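Local atomic coordinates of mandelate racemase/muconate lactonizing enzyme-like protein (Rubrobacter xylanophilus DSM 9941, PDB entry 2QQ6), a protein that probably acts as a magnesium-dependent lyase of the mandelate racemase/muconate lactonizing enzyme family, though its own reaction and substrate are not established. Residues 212-217 and 238-243; 356-361 and 369-374. All blocks are in the same frame, centred on the assembly; numbering follows the deposited sequence.

Contact 1 and contact 2 both belong to the barrel domain of this enolase-superfamily protein, but only contact 1 takes part in the metal site. Its segments, 212-217 and 238-243, carry Asp-216 and Glu-242, two of the three carboxylate ligands of the magnesium ion; Glu-268 is the third. Contact 2, between 356-361 and 369-374, is a surface contact and lies away from that site. Strand 368-370 runs antiparallel to strand 121-127, which leads through strand 167-171 to strand 212-216. The two contacts therefore reach one sheet without touching. Their centres are about 30 Å apart, and their nearest atoms about 15 Å.

Contact 1: residues 212-217 and 238-243; sequences EVAIDM and LLWLEE. With MG (magnesium ion), chain D.
Asp-216 and Glu-242 both hold CG anti to the backbone N (chi1 -162° in each). Both side chains leave the same face of the sheet, and this shared torsion swings their carboxylates to a single magnesium ion. Asp-216 OD2 and Glu-242 OE2 each bind the ion at 2.2 Å. Their carboxylate planes are turned 50° apart, and the two oxygens lie close because they share the metal. Glu-268 completes the protein's carboxylate ligands. The remaining oxygens are also held: Asp-216 OD1 accepts from His-218 N, and Glu-242 OE1 forms a salt bridge with Lys-169.

Strands 212-216 and 241-242 are parallel neighbours in the barrel and form a beta-alpha-beta crossover through helix 223-233. As in other enolase-superfamily enzymes, metal ligands sit at the C-terminal ends of successive strands. The backbone bonds alternate between the two segments. Leu-239 N donates to Val-213 O at 2.8 Å, Ile-215 N to Trp-240 O at 3.3 Å, Glu-242 N to Ile-215 O at 2.7 Å, and Met-217 N to Glu-242 O at 2.9 Å.

Trp-240 comes two residues before Glu-242. Ala-214 CB stands over its five-membered ring, 3.8 Å from the centroid and 10° off the ring normal, a CH-pi contact. Trp-240 NE1 gives Glu-242 OE1 a weak hydrogen bond of 3.4 Å. An alanine in place of this tryptophan would probably leave the methyl of Ala-214 without its CH-pi partner and Glu-242 OE1 without that second donor beside Lys-169. On the other side of the sheet, Ile-215 CD1 meets Leu-238 CD2 at 3.7 Å, and both residues also touch Met-233 of helix 223-233.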
loop_
_atom_site.group_PDB
_atom_site.type_symbol
_atom_site.label_atom_id
_atom_site.label_comp_id
_atom_site.label_asym_id
_atom_site.label_seq_id
_atom_site.Cartn_x
_atom_site.Cartn_y
_atom_site.Cartn_z
ATOM N N GLU B 212 12.760 7.327 30.848
ATOM C CA GLU B 212 12.912 7.738 29.464
ATOM C C GLU B 212 11.604 8.132 28.782
ATOM O O GLU B 212 10.632 7.372 28.740
ATOM C CB GLU B 212 13.626 6.647 28.678
ATOM C CG GLU B 212 15.037 6.421 29.162
ATOM C CD GLU B 212 15.870 5.662 28.163
ATOM O OE1 GLU B 212 15.617 4.458 27.953
ATOM O OE2 GLU B 212 16.778 6.279 27.571
ATOM N N VAL B 213 11.587 9.339 28.238
ATOM C CA VAL B 213 10.393 9.818 27.579
ATOM C C VAL B 213 10.575 10.223 26.119
ATOM O O VAL B 213 11.422 11.041 25.777
ATOM C CB VAL B 213 9.770 10.983 28.390
ATOM C CG1 VAL B 213 10.847 11.900 28.889
ATOM C CG2 VAL B 213 8.768 11.736 27.538
ATOM N N ALA B 214 9.756 9.615 25.266
ATOM C CA ALA B 214 9.759 9.887 23.836
ATOM C C ALA B 214 8.450 10.590 23.493
ATOM O O ALA B 214 7.449 10.410 24.183
ATOM C CB ALA B 214 9.903 8.589 23.046
ATOM N N ILE B 215 8.475 11.384 22.423
ATOM C CA ILE B 215 7.330 12.185 21.977
ATOM C C ILE B 215 6.945 12.010 20.500
ATOM O O ILE B 215 7.791 12.107 19.611
ATOM C CB ILE B 215 7.635 13.668 22.251
ATOM C CG1 ILE B 215 7.689 13.890 23.764
ATOM C CG2 ILE B 215 6.622 14.567 21.551
ATOM C CD1 ILE B 215 8.094 15.288 24.171
ATOM N N ASP B 216 5.658 11.778 20.248
ATOM C CA ASP B 216 5.150 11.565 18.893
ATOM C C ASP B 216 4.484 12.824 18.365
ATOM O O ASP B 216 3.750 13.494 19.088
ATOM C CB ASP B 216 4.121 10.427 18.893
ATOM C CG ASP B 216 3.873 9.841 17.508
ATOM O OD1 ASP B 216 4.054 10.541 16.485
ATOM O OD2 ASP B 216 3.460 8.666 17.445
HETATM N N MSE B 217 4.749 13.139 17.100
HETATM C CA MSE B 217 4.150 14.296 16.441
HETATM C C MSE B 217 3.166 13.862 15.361
HETATM O O MSE B 217 2.602 14.685 14.655
HETATM C CB MSE B 217 5.227 15.176 15.821
HETATM C CG MSE B 217 6.161 15.820 16.821
HETATM SE SE MSE B 217 7.234 17.329 16.045
HETATM C CE MSE B 217 8.940 16.453 15.897
ATOM N N LEU B 238 15.004 14.118 25.328
ATOM C CA LEU B 238 14.000 13.123 24.963
ATOM C C LEU B 238 14.647 11.821 24.505
ATOM O O LEU B 238 15.813 11.794 24.124
ATOM C CB LEU B 238 13.116 13.641 23.830
ATOM C CG LEU B 238 12.481 15.018 23.959
ATOM C CD1 LEU B 238 11.657 15.282 22.716
ATOM C CD2 LEU B 238 11.609 15.082 25.197
ATOM N N LEU B 239 13.880 10.737 24.548
ATOM C CA LEU B 239 14.387 9.445 24.102
ATOM C C LEU B 239 14.559 9.603 22.589
ATOM O O LEU B 239 15.541 9.145 21.989
ATOM C CB LEU B 239 13.380 8.326 24.433
ATOM C CG LEU B 239 13.797 6.898 24.052
ATOM C CD1 LEU B 239 15.188 6.606 24.575
ATOM C CD2 LEU B 239 12.818 5.911 24.620
ATOM N N TRP B 240 13.583 10.273 21.991
ATOM C CA TRP B 240 13.583 10.563 20.572
ATOM C C TRP B 240 12.350 11.395 20.283
ATOM O O TRP B 240 11.480 11.556 21.142
ATOM C CB TRP B 240 13.559 9.274 19.734
ATOM C CG TRP B 240 12.238 8.581 19.648
ATOM C CD1 TRP B 240 11.068 9.084 19.144
ATOM C CD2 TRP B 240 11.961 7.230 20.024
ATOM N NE1 TRP B 240 10.083 8.128 19.180
ATOM C CE2 TRP B 240 10.604 6.978 19.715
ATOM C CE3 TRP B 240 12.729 6.202 20.590
ATOM C CZ2 TRP B 240 9.999 5.739 19.950
ATOM C CZ3 TRP B 240 12.126 4.968 20.824
ATOM C CH2 TRP B 240 10.773 4.750 20.501
ATOM N N LEU B 241 12.291 11.925 19.068
ATOM C CA LEU B 241 11.165 12.727 18.625
ATOM C C LEU B 241 10.620 12.003 17.394
ATOM O O LEU B 241 11.320 11.872 16.392
ATOM C CB LEU B 241 11.650 14.131 18.289
ATOM C CG LEU B 241 10.590 15.166 17.943
ATOM C CD1 LEU B 241 9.476 15.126 18.955
ATOM C CD2 LEU B 241 11.234 16.543 17.877
ATOM N N GLU B 242 9.376 11.535 17.497
ATOM C CA GLU B 242 8.700 10.758 16.454
ATOM C C GLU B 242 7.970 11.528 15.349
ATOM O O GLU B 242 7.151 12.407 15.607
ATOM C CB GLU B 242 7.717 9.785 17.136
ATOM C CG GLU B 242 7.225 8.593 16.307
ATOM C CD GLU B 242 6.472 7.552 17.153
ATOM O OE1 GLU B 242 7.024 7.105 18.173
ATOM O OE2 GLU B 242 5.337 7.169 16.800
ATOM N N GLU B 243 8.284 11.178 14.111
ATOM C CA GLU B 243 7.666 11.759 12.923
ATOM C C GLU B 243 7.249 13.229 12.901
ATOM O O GLU B 243 6.066 13.530 13.002
ATOM C CB GLU B 243 6.427 10.937 12.527
ATOM C CG GLU B 243 6.643 9.439 12.352
ATOM C CD GLU B 243 5.347 8.704 12.047
ATOM O OE1 GLU B 243 4.382 8.880 12.824
ATOM O OE2 GLU B 243 5.288 7.952 11.044
HETATM MG MG MG D . 3.216 6.663 16.460
#

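Contact 2: residues 356-361 and 369-374; sequences VRYPGG and IELTEE
Tyr-358 reaches across to the 369-374 segment with its hydroxyl. Its OH donates a hydrogen bond of 2.7 Å to the backbone oxygen of Glu-370. The donor lies in the carbonyl plane, with a C=O...donor angle of 148°. The ring is carried there by CG standing anti to the backbone N (chi1 -161°), which brings the end of the ring to the 369-374 segment. Glu-370 O meets the ring at its edge, near the ring plane.

The close-packed part of the contact surrounds this hydroxyl. The CD2 methyl of Leu-371 also comes to the ring edge, and the two side chains cross at about a right angle. The CB of Leu-371 points away from 356-361, yet the branch end turns back to the tyrosine; the same side chain touches His-331 of helix 323-334. Pro-359 CD lies over one face of the Tyr-358 ring, offset toward its rim. Val-363 also touches the tyrosine.

The outer part is much looser. Pro-359 CG meets Thr-372 CG2 at 3.7 Å, a single apolar touch between an exposed proline and a partly exposed threonine. The backbones stay well apart here, with the CA atoms of Pro-359 and Thr-372 7.4 Å from each other. Thr-372 OG1 is used within its own segment. It accepts from Glu-374 N at 2.6 Å and closes an ST turn just after strand 368-370. The Glu-370 side chain leads away from the contact, at the surface.

Ile-369 and Leu-371 make backbone hydrogen bonds to Val-122 and Arg-120. The tyrosine takes the carbonyl of the residue between them, Glu-370, and so ties the loop after strand 356-357 to the end of strand 368-370; because the acceptor is backbone, the bond does not depend on the glutamate side chain.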
loop_
_atom_site.group_PDB
_atom_site.type_symbol
_atom_site.label_atom_id
_atom_site.label_comp_id
_atom_site.label_asym_id
_atom_site.label_seq_id
_atom_site.Cartn_x
_atom_site.Cartn_y
_atom_site.Cartn_z
ATOM N N VAL B 356 -5.223 -13.934 25.965
ATOM C CA VAL B 356 -4.329 -15.059 25.788
ATOM C C VAL B 356 -3.925 -15.657 27.109
ATOM O O VAL B 356 -3.724 -14.929 28.077
ATOM C CB VAL B 356 -3.042 -14.598 25.078
ATOM C CG1 VAL B 356 -1.989 -15.680 25.145
ATOM C CG2 VAL B 356 -3.348 -14.229 23.640
ATOM N N ARG B 357 -3.800 -16.981 27.146
ATOM C CA ARG B 357 -3.360 -17.672 28.358
ATOM C C ARG B 357 -1.832 -17.778 28.215
ATOM O O ARG B 357 -1.331 -18.467 27.323
ATOM C CB ARG B 357 -4.002 -19.071 28.457
ATOM C CG ARG B 357 -5.515 -19.087 28.174
ATOM C CD ARG B 357 -6.151 -20.473 28.376
ATOM N NE ARG B 357 -7.405 -20.627 27.630
ATOM C CZ ARG B 357 -7.513 -21.282 26.473
ATOM N NH1 ARG B 357 -6.443 -21.852 25.938
ATOM N NH2 ARG B 357 -8.684 -21.361 25.840
ATOM N N TYR B 358 -1.098 -17.077 29.078
ATOM C CA TYR B 358 0.362 -17.077 29.013
ATOM C C TYR B 358 1.015 -17.919 30.108
ATOM O O TYR B 358 0.684 -17.795 31.281
ATOM C CB TYR B 358 0.902 -15.635 29.081
ATOM C CG TYR B 358 2.324 -15.492 28.581
ATOM C CD1 TYR B 358 2.614 -15.593 27.221
ATOM C CD2 TYR B 358 3.388 -15.352 29.471
ATOM C CE1 TYR B 358 3.927 -15.571 26.757
ATOM C CE2 TYR B 358 4.716 -15.329 29.017
ATOM C CZ TYR B 358 4.977 -15.443 27.657
ATOM O OH TYR B 358 6.281 -15.452 27.198
ATOM N N PRO B 359 1.972 -18.777 29.722
ATOM C CA PRO B 359 2.754 -19.694 30.553
ATOM C C PRO B 359 2.734 -19.506 32.065
ATOM O O PRO B 359 2.188 -20.353 32.782
ATOM C CB PRO B 359 4.141 -19.557 29.960
ATOM C CG PRO B 359 3.815 -19.585 28.490
ATOM C CD PRO B 359 2.533 -18.741 28.360
ATOM N N GLY B 360 3.342 -18.425 32.554
ATOM C CA GLY B 360 3.361 -18.183 33.991
ATOM C C GLY B 360 2.074 -17.525 34.451
ATOM O O GLY B 360 1.033 -18.167 34.595
ATOM N N GLY B 361 2.144 -16.229 34.700
ATOM C CA GLY B 361 0.956 -15.509 35.103
ATOM C C GLY B 361 0.613 -14.627 33.924
ATOM O O GLY B 361 0.241 -15.121 32.861
ATOM N N ILE B 369 8.661 -8.330 29.244
ATOM C CA ILE B 369 7.955 -9.530 28.824
ATOM C C ILE B 369 9.016 -10.620 28.846
ATOM O O ILE B 369 10.050 -10.471 28.198
ATOM C CB ILE B 369 7.368 -9.404 27.412
ATOM C CG1 ILE B 369 6.158 -8.462 27.438
ATOM C CG2 ILE B 369 6.960 -10.779 26.898
ATOM C CD1 ILE B 369 5.339 -8.477 26.158
ATOM N N GLU B 370 8.777 -11.682 29.616
ATOM C CA GLU B 370 9.716 -12.795 29.727
ATOM C C GLU B 370 9.312 -13.852 28.718
ATOM O O GLU B 370 8.131 -14.162 28.590
ATOM C CB GLU B 370 9.650 -13.386 31.130
ATOM C CG GLU B 370 10.886 -14.156 31.566
ATOM C CD GLU B 370 12.034 -13.230 31.942
ATOM O OE1 GLU B 370 11.821 -12.321 32.782
ATOM O OE2 GLU B 370 13.147 -13.410 31.398
ATOM N N LEU B 371 10.282 -14.421 28.013
ATOM C CA LEU B 371 9.948 -15.426 27.021
ATOM C C LEU B 371 10.348 -16.847 27.369
ATOM O O LEU B 371 11.484 -17.140 27.753
ATOM C CB LEU B 371 10.497 -15.035 25.643
ATOM C CG LEU B 371 9.433 -14.391 24.739
ATOM C CD1 LEU B 371 9.967 -14.177 23.327
ATOM C CD2 LEU B 371 8.205 -15.311 24.694
ATOM N N THR B 372 9.358 -17.715 27.212
ATOM C CA THR B 372 9.438 -19.137 27.491
ATOM C C THR B 372 10.125 -19.922 26.385
ATOM O O THR B 372 10.488 -19.364 25.348
ATOM C CB THR B 372 8.018 -19.712 27.664
ATOM O OG1 THR B 372 8.027 -21.110 27.356
ATOM C CG2 THR B 372 7.032 -18.994 26.729
ATOM N N GLU B 373 10.294 -21.221 26.624
ATOM C CA GLU B 373 10.892 -22.123 25.644
ATOM C C GLU B 373 9.784 -22.981 25.021
ATOM O O GLU B 373 10.040 -23.956 24.309
ATOM C CB GLU B 373 11.962 -23.002 26.298
ATOM C CG GLU B 373 13.147 -22.198 26.816
ATOM C CD GLU B 373 14.468 -22.952 26.723
ATOM O OE1 GLU B 373 14.581 -24.042 27.326
ATOM O OE2 GLU B 373 15.397 -22.451 26.045
ATOM N N GLU B 374 8.543 -22.599 25.290
ATOM C CA GLU B 374 7.410 -23.313 24.741
ATOM C C GLU B 374 7.357 -23.078 23.242
ATOM O O GLU B 374 7.411 -21.933 22.779
ATOM C CB GLU B 374 6.123 -22.829 25.401
ATOM C CG GLU B 374 6.042 -23.191 26.876
ATOM C CD GLU B 374 6.067 -24.695 27.106
ATOM O OE1 GLU B 374 5.031 -25.346 26.844
ATOM O OE2 GLU B 374 7.123 -25.224 27.533
#